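Local coordinates for protein C-domain type II peptide synthetase (Streptomyces globisporus, PDB 4ZNM) that belongs to the condensation-domain family of nonribosomal peptide synthetases, as a stand-alone type II protein with the CoA-acyltransferase-like fold, at residues Y46-E60 and R143-H157. Residues are numbered along the deposited sequence; the frame is centred on the assembly and turned at random.
Sequences YHIVGAWRLTGGIDE and RFDQKDAVLVLIAHH
Tyr46 and His157 close one end of an antiparallel ladder in which strands 47-55 and 148-156 run side by side, their directions 163° apart. The rings form an offset stack with planes at 24°, and His157 CB lies over the tyrosine face, 3.4 Å from Tyr46 CE2. Tyr46 O accepts from His157 N while sitting over the centre of the His156 ring, whose NE2 and ND1 are hydrogen-bonded to Gly43 O and Thr158 OG1. Here packing is tight: Ile154 CD1, carried on an extended chain, rides over the His47 ring in a CH-pi contact, 3.7 Å from the ring centroid, and Ile154 CG1 lies alongside Val49 CG1. Along the middle, backbone bonds alternate regularly from Ile48-Ala155 to Leu54-Ala149. Trp52 crosses Leu153 at about a right angle, CZ3 meeting CD1 at 3.8 Å; the same indole lies beside Gly50, on the face of the sheet that bears Leu153.

Toward the other end the contact becomes polar and wetter. Arg53, bent at chi2 (74°), turns its guanidinium side-on to Asp148: NE reaches OD1 and NH1 reaches OD2, both at 2.8 Å, through syn lone pairs and with the two planes nearly coplanar. Glu110 and Arg113 extend this charge network, and a water joins Asp148 OD1 to Thr55 OG1. Beyond it, Arg143 and Glu60 form a salt bridge, NH1 donating at 2.7 Å to the anti side of OE2, somewhat out of the carboxylate plane, while another water links Arg143 NH2, Ile58 N and Gln146.

The pair lies centrally in a mixed sheet, between strands 137-143 and 388-392; helix 162-180 packs on the face bearing Ile48, Trp52 and Leu153, and helix 110-125 on that bearing Val49, Arg53 and Val152.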
# COMPACT_ATOMS: atom_id res chain seq x y z
N TYR A 46 12.11 -0.25 -3.49
CA TYR A 46 10.89 0.43 -3.05
C TYR A 46 9.90 0.39 -4.21
O TYR A 46 9.73 1.34 -4.99
CB TYR A 46 11.17 1.87 -2.60
CG TYR A 46 9.99 2.53 -2.01
CD1 TYR A 46 9.51 2.14 -0.76
CD2 TYR A 46 9.33 3.54 -2.68
CE1 TYR A 46 8.41 2.75 -0.19
CE2 TYR A 46 8.20 4.14 -2.12
CZ TYR A 46 7.77 3.75 -0.88
OH TYR A 46 6.65 4.32 -0.31
N HIS A 47 9.29 -0.79 -4.37
CA HIS A 47 8.39 -1.05 -5.46
C HIS A 47 7.09 -1.66 -4.96
O HIS A 47 6.94 -1.95 -3.77
CB HIS A 47 9.04 -1.96 -6.52
CG HIS A 47 9.73 -3.17 -5.96
ND1 HIS A 47 9.11 -4.04 -5.10
CD2 HIS A 47 10.98 -3.64 -6.16
CE1 HIS A 47 9.96 -5.01 -4.78
NE2 HIS A 47 11.10 -4.80 -5.43
N ILE A 48 6.14 -1.77 -5.87
CA ILE A 48 4.86 -2.37 -5.56
C ILE A 48 4.61 -3.42 -6.64
O ILE A 48 4.89 -3.17 -7.82
CB ILE A 48 3.73 -1.29 -5.49
CG1 ILE A 48 2.37 -1.91 -5.22
CG2 ILE A 48 3.67 -0.50 -6.80
CD1 ILE A 48 1.25 -0.82 -4.95
N VAL A 49 4.12 -4.60 -6.24
CA VAL A 49 3.92 -5.70 -7.19
C VAL A 49 2.48 -6.12 -7.12
O VAL A 49 1.87 -6.03 -6.08
CB VAL A 49 4.83 -6.92 -6.90
CG1 VAL A 49 6.26 -6.52 -6.87
CG2 VAL A 49 4.40 -7.56 -5.57
N GLY A 50 1.96 -6.61 -8.23
CA GLY A 50 0.63 -7.18 -8.24
C GLY A 50 0.59 -8.30 -9.27
O GLY A 50 1.42 -8.36 -10.20
N ALA A 51 -0.37 -9.19 -9.07
CA ALA A 51 -0.54 -10.34 -9.95
C ALA A 51 -2.00 -10.53 -10.28
O ALA A 51 -2.87 -10.38 -9.41
CB ALA A 51 0.00 -11.59 -9.31
N TRP A 52 -2.24 -10.90 -11.54
CA TRP A 52 -3.57 -11.17 -12.07
C TRP A 52 -3.60 -12.53 -12.74
O TRP A 52 -2.68 -12.86 -13.52
CB TRP A 52 -3.93 -10.10 -13.09
CG TRP A 52 -4.23 -8.78 -12.51
CD1 TRP A 52 -5.45 -8.28 -12.23
CD2 TRP A 52 -3.29 -7.79 -12.13
NE1 TRP A 52 -5.34 -7.04 -11.71
CE2 TRP A 52 -4.02 -6.70 -11.63
CE3 TRP A 52 -1.90 -7.71 -12.16
CZ2 TRP A 52 -3.41 -5.54 -11.16
CZ3 TRP A 52 -1.29 -6.57 -11.71
CH2 TRP A 52 -2.05 -5.48 -11.21
N ARG A 53 -4.62 -13.32 -12.45
CA ARG A 53 -4.85 -14.59 -13.15
C ARG A 53 -5.58 -14.28 -14.46
O ARG A 53 -6.66 -13.65 -14.42
CB ARG A 53 -5.67 -15.54 -12.26
CG ARG A 53 -5.81 -16.96 -12.75
CD ARG A 53 -4.54 -17.78 -12.58
NE ARG A 53 -4.79 -19.14 -12.99
CZ ARG A 53 -5.15 -20.13 -12.18
NH1 ARG A 53 -5.42 -21.31 -12.70
NH2 ARG A 53 -5.25 -19.95 -10.87
N LEU A 54 -5.01 -14.72 -15.59
CA LEU A 54 -5.59 -14.46 -16.93
C LEU A 54 -6.15 -15.73 -17.57
O LEU A 54 -5.46 -16.72 -17.65
CB LEU A 54 -4.55 -13.88 -17.89
CG LEU A 54 -3.78 -12.64 -17.44
CD1 LEU A 54 -2.79 -12.19 -18.54
CD2 LEU A 54 -4.73 -11.54 -17.11
N THR A 55 -7.41 -15.67 -18.00
CA THR A 55 -8.08 -16.78 -18.67
C THR A 55 -8.37 -16.37 -20.10
O THR A 55 -9.02 -15.35 -20.33
CB THR A 55 -9.41 -17.15 -17.96
OG1 THR A 55 -9.15 -17.37 -16.56
CG2 THR A 55 -10.06 -18.40 -18.58
N GLY A 56 -7.85 -17.14 -21.06
CA GLY A 56 -8.04 -16.85 -22.46
C GLY A 56 -6.72 -16.89 -23.18
O GLY A 56 -5.68 -16.94 -22.55
N GLY A 57 -6.77 -16.88 -24.50
CA GLY A 57 -5.57 -16.90 -25.30
C GLY A 57 -4.87 -15.57 -25.21
O GLY A 57 -5.51 -14.55 -25.01
N ILE A 58 -3.54 -15.58 -25.32
CA ILE A 58 -2.73 -14.37 -25.24
C ILE A 58 -1.81 -14.34 -26.43
O ILE A 58 -1.15 -15.34 -26.70
CB ILE A 58 -1.88 -14.31 -23.96
CG1 ILE A 58 -2.76 -14.24 -22.72
CG2 ILE A 58 -0.87 -13.13 -24.04
CD1 ILE A 58 -1.95 -14.46 -21.44
N ASP A 59 -1.76 -13.20 -27.11
CA ASP A 59 -0.72 -12.97 -28.13
C ASP A 59 0.38 -12.14 -27.46
O ASP A 59 0.21 -10.95 -27.21
CB ASP A 59 -1.26 -12.25 -29.36
CG ASP A 59 -0.21 -12.12 -30.45
OD1 ASP A 59 0.05 -13.13 -31.12
OD2 ASP A 59 0.37 -11.03 -30.63
N GLU A 60 1.51 -12.78 -27.18
CA GLU A 60 2.53 -12.18 -26.34
C GLU A 60 3.10 -10.90 -26.93
O GLU A 60 3.31 -9.92 -26.23
CB GLU A 60 3.65 -13.19 -26.13
CG GLU A 60 3.25 -14.37 -25.24
CD GLU A 60 4.23 -15.55 -25.32
OE1 GLU A 60 5.40 -15.39 -25.79
OE2 GLU A 60 3.81 -16.68 -24.93
N ARG A 143 3.02 -18.48 -18.03
CA ARG A 143 1.92 -19.20 -18.70
C ARG A 143 1.91 -20.63 -18.27
O ARG A 143 2.93 -21.28 -18.26
CB ARG A 143 2.07 -19.12 -20.20
CG ARG A 143 2.20 -17.69 -20.71
CD ARG A 143 2.11 -17.63 -22.22
NE ARG A 143 0.75 -17.84 -22.66
CZ ARG A 143 0.34 -17.78 -23.93
NH1 ARG A 143 1.20 -17.49 -24.90
NH2 ARG A 143 -0.92 -18.01 -24.21
N PHE A 144 0.73 -21.13 -17.93
CA PHE A 144 0.57 -22.56 -17.69
C PHE A 144 0.31 -23.34 -18.97
O PHE A 144 0.86 -24.43 -19.17
CB PHE A 144 -0.56 -22.78 -16.71
CG PHE A 144 -0.35 -22.07 -15.39
CD1 PHE A 144 0.59 -22.54 -14.49
CD2 PHE A 144 -1.09 -20.96 -15.07
CE1 PHE A 144 0.77 -21.89 -13.27
CE2 PHE A 144 -0.91 -20.33 -13.86
CZ PHE A 144 0.03 -20.79 -12.96
N ASP A 145 -0.57 -22.81 -19.78
CA ASP A 145 -0.96 -23.45 -21.04
C ASP A 145 -1.51 -22.33 -21.91
O ASP A 145 -1.34 -21.14 -21.57
CB ASP A 145 -1.95 -24.60 -20.82
CG ASP A 145 -3.26 -24.16 -20.17
OD1 ASP A 145 -3.70 -23.02 -20.45
OD2 ASP A 145 -3.86 -24.95 -19.40
N GLN A 146 -2.11 -22.66 -23.05
CA GLN A 146 -2.44 -21.66 -24.06
C GLN A 146 -3.60 -20.76 -23.61
O GLN A 146 -3.89 -19.75 -24.26
CB GLN A 146 -2.76 -22.33 -25.41
CG GLN A 146 -1.52 -22.84 -26.14
CD GLN A 146 -0.59 -21.70 -26.56
OE1 GLN A 146 -0.93 -20.85 -27.38
NE2 GLN A 146 0.59 -21.66 -25.96
N LYS A 147 -4.25 -21.10 -22.51
CA LYS A 147 -5.41 -20.31 -22.07
C LYS A 147 -5.42 -19.95 -20.58
O LYS A 147 -6.38 -19.33 -20.09
CB LYS A 147 -6.72 -21.05 -22.42
CG LYS A 147 -6.82 -22.44 -21.82
CD LYS A 147 -8.09 -23.17 -22.27
CE LYS A 147 -8.14 -24.58 -21.71
NZ LYS A 147 -7.00 -25.41 -22.19
N ASP A 148 -4.36 -20.32 -19.85
CA ASP A 148 -4.24 -19.93 -18.44
C ASP A 148 -2.85 -19.36 -18.11
O ASP A 148 -1.85 -19.94 -18.50
CB ASP A 148 -4.57 -21.14 -17.59
CG ASP A 148 -4.79 -20.82 -16.12
OD1 ASP A 148 -4.94 -19.64 -15.74
OD2 ASP A 148 -4.85 -21.81 -15.35
N ALA A 149 -2.78 -18.23 -17.39
CA ALA A 149 -1.50 -17.58 -17.10
C ALA A 149 -1.65 -16.69 -15.87
O ALA A 149 -2.78 -16.38 -15.44
CB ALA A 149 -1.03 -16.74 -18.27
N VAL A 150 -0.50 -16.30 -15.33
CA VAL A 150 -0.42 -15.30 -14.28
C VAL A 150 0.43 -14.13 -14.79
O VAL A 150 1.55 -14.33 -15.23
CB VAL A 150 0.20 -15.90 -13.00
CG1 VAL A 150 0.39 -14.80 -11.91
CG2 VAL A 150 -0.66 -16.99 -12.48
N LEU A 151 -0.11 -12.92 -14.74
CA LEU A 151 0.61 -11.74 -15.15
C LEU A 151 1.07 -10.98 -13.90
O LEU A 151 0.23 -10.60 -13.08
CB LEU A 151 -0.27 -10.83 -16.00
CG LEU A 151 0.43 -9.52 -16.41
CD1 LEU A 151 1.72 -9.75 -17.22
CD2 LEU A 151 -0.54 -8.62 -17.14
N VAL A 152 2.38 -10.79 -13.76
CA VAL A 152 2.93 -10.02 -12.64
C VAL A 152 3.45 -8.67 -13.11
O VAL A 152 4.28 -8.59 -14.01
CB VAL A 152 4.07 -10.74 -11.92
CG1 VAL A 152 4.58 -9.91 -10.73
CG2 VAL A 152 3.62 -12.13 -11.47
N LEU A 153 2.94 -7.62 -12.50
CA LEU A 153 3.48 -6.30 -12.72
C LEU A 153 4.25 -5.78 -11.51
O LEU A 153 3.89 -6.01 -10.33
CB LEU A 153 2.35 -5.34 -13.06
CG LEU A 153 1.44 -5.76 -14.22
CD1 LEU A 153 0.41 -4.63 -14.46
CD2 LEU A 153 2.27 -6.06 -15.48
N ILE A 154 5.31 -5.06 -11.80
CA ILE A 154 6.09 -4.40 -10.77
C ILE A 154 6.39 -2.99 -11.20
O ILE A 154 6.74 -2.73 -12.34
CB ILE A 154 7.36 -5.17 -10.47
CG1 ILE A 154 8.14 -4.46 -9.37
CG2 ILE A 154 8.16 -5.35 -11.72
CD1 ILE A 154 9.32 -5.27 -8.88
N ALA A 155 6.23 -2.08 -10.26
CA ALA A 155 6.41 -0.66 -10.52
C ALA A 155 7.05 -0.01 -9.32
O ALA A 155 6.82 -0.41 -8.18
CB ALA A 155 5.07 -0.02 -10.80
N HIS A 156 7.84 1.02 -9.58
CA HIS A 156 8.45 1.73 -8.49
C HIS A 156 7.37 2.46 -7.71
O HIS A 156 6.45 3.06 -8.27
CB HIS A 156 9.53 2.69 -8.97
CG HIS A 156 10.53 2.99 -7.90
ND1 HIS A 156 10.34 3.97 -6.96
CD2 HIS A 156 11.68 2.36 -7.58
CE1 HIS A 156 11.36 3.96 -6.11
NE2 HIS A 156 12.19 2.99 -6.47
N HIS A 157 7.48 2.39 -6.40
CA HIS A 157 6.40 2.82 -5.52
C HIS A 157 6.39 4.35 -5.32
O HIS A 157 5.46 4.90 -4.70
CB HIS A 157 6.53 2.03 -4.23
CG HIS A 157 5.31 2.05 -3.34
ND1 HIS A 157 4.08 2.54 -3.74
CD2 HIS A 157 5.16 1.64 -2.07
CE1 HIS A 157 3.23 2.43 -2.74
NE2 HIS A 157 3.85 1.89 -1.71
O HOH W 1 4.96 5.39 -2.05
O HOH W 2 -7.34 -19.13 -15.66
O HOH W 3 -2.76 -18.46 -26.50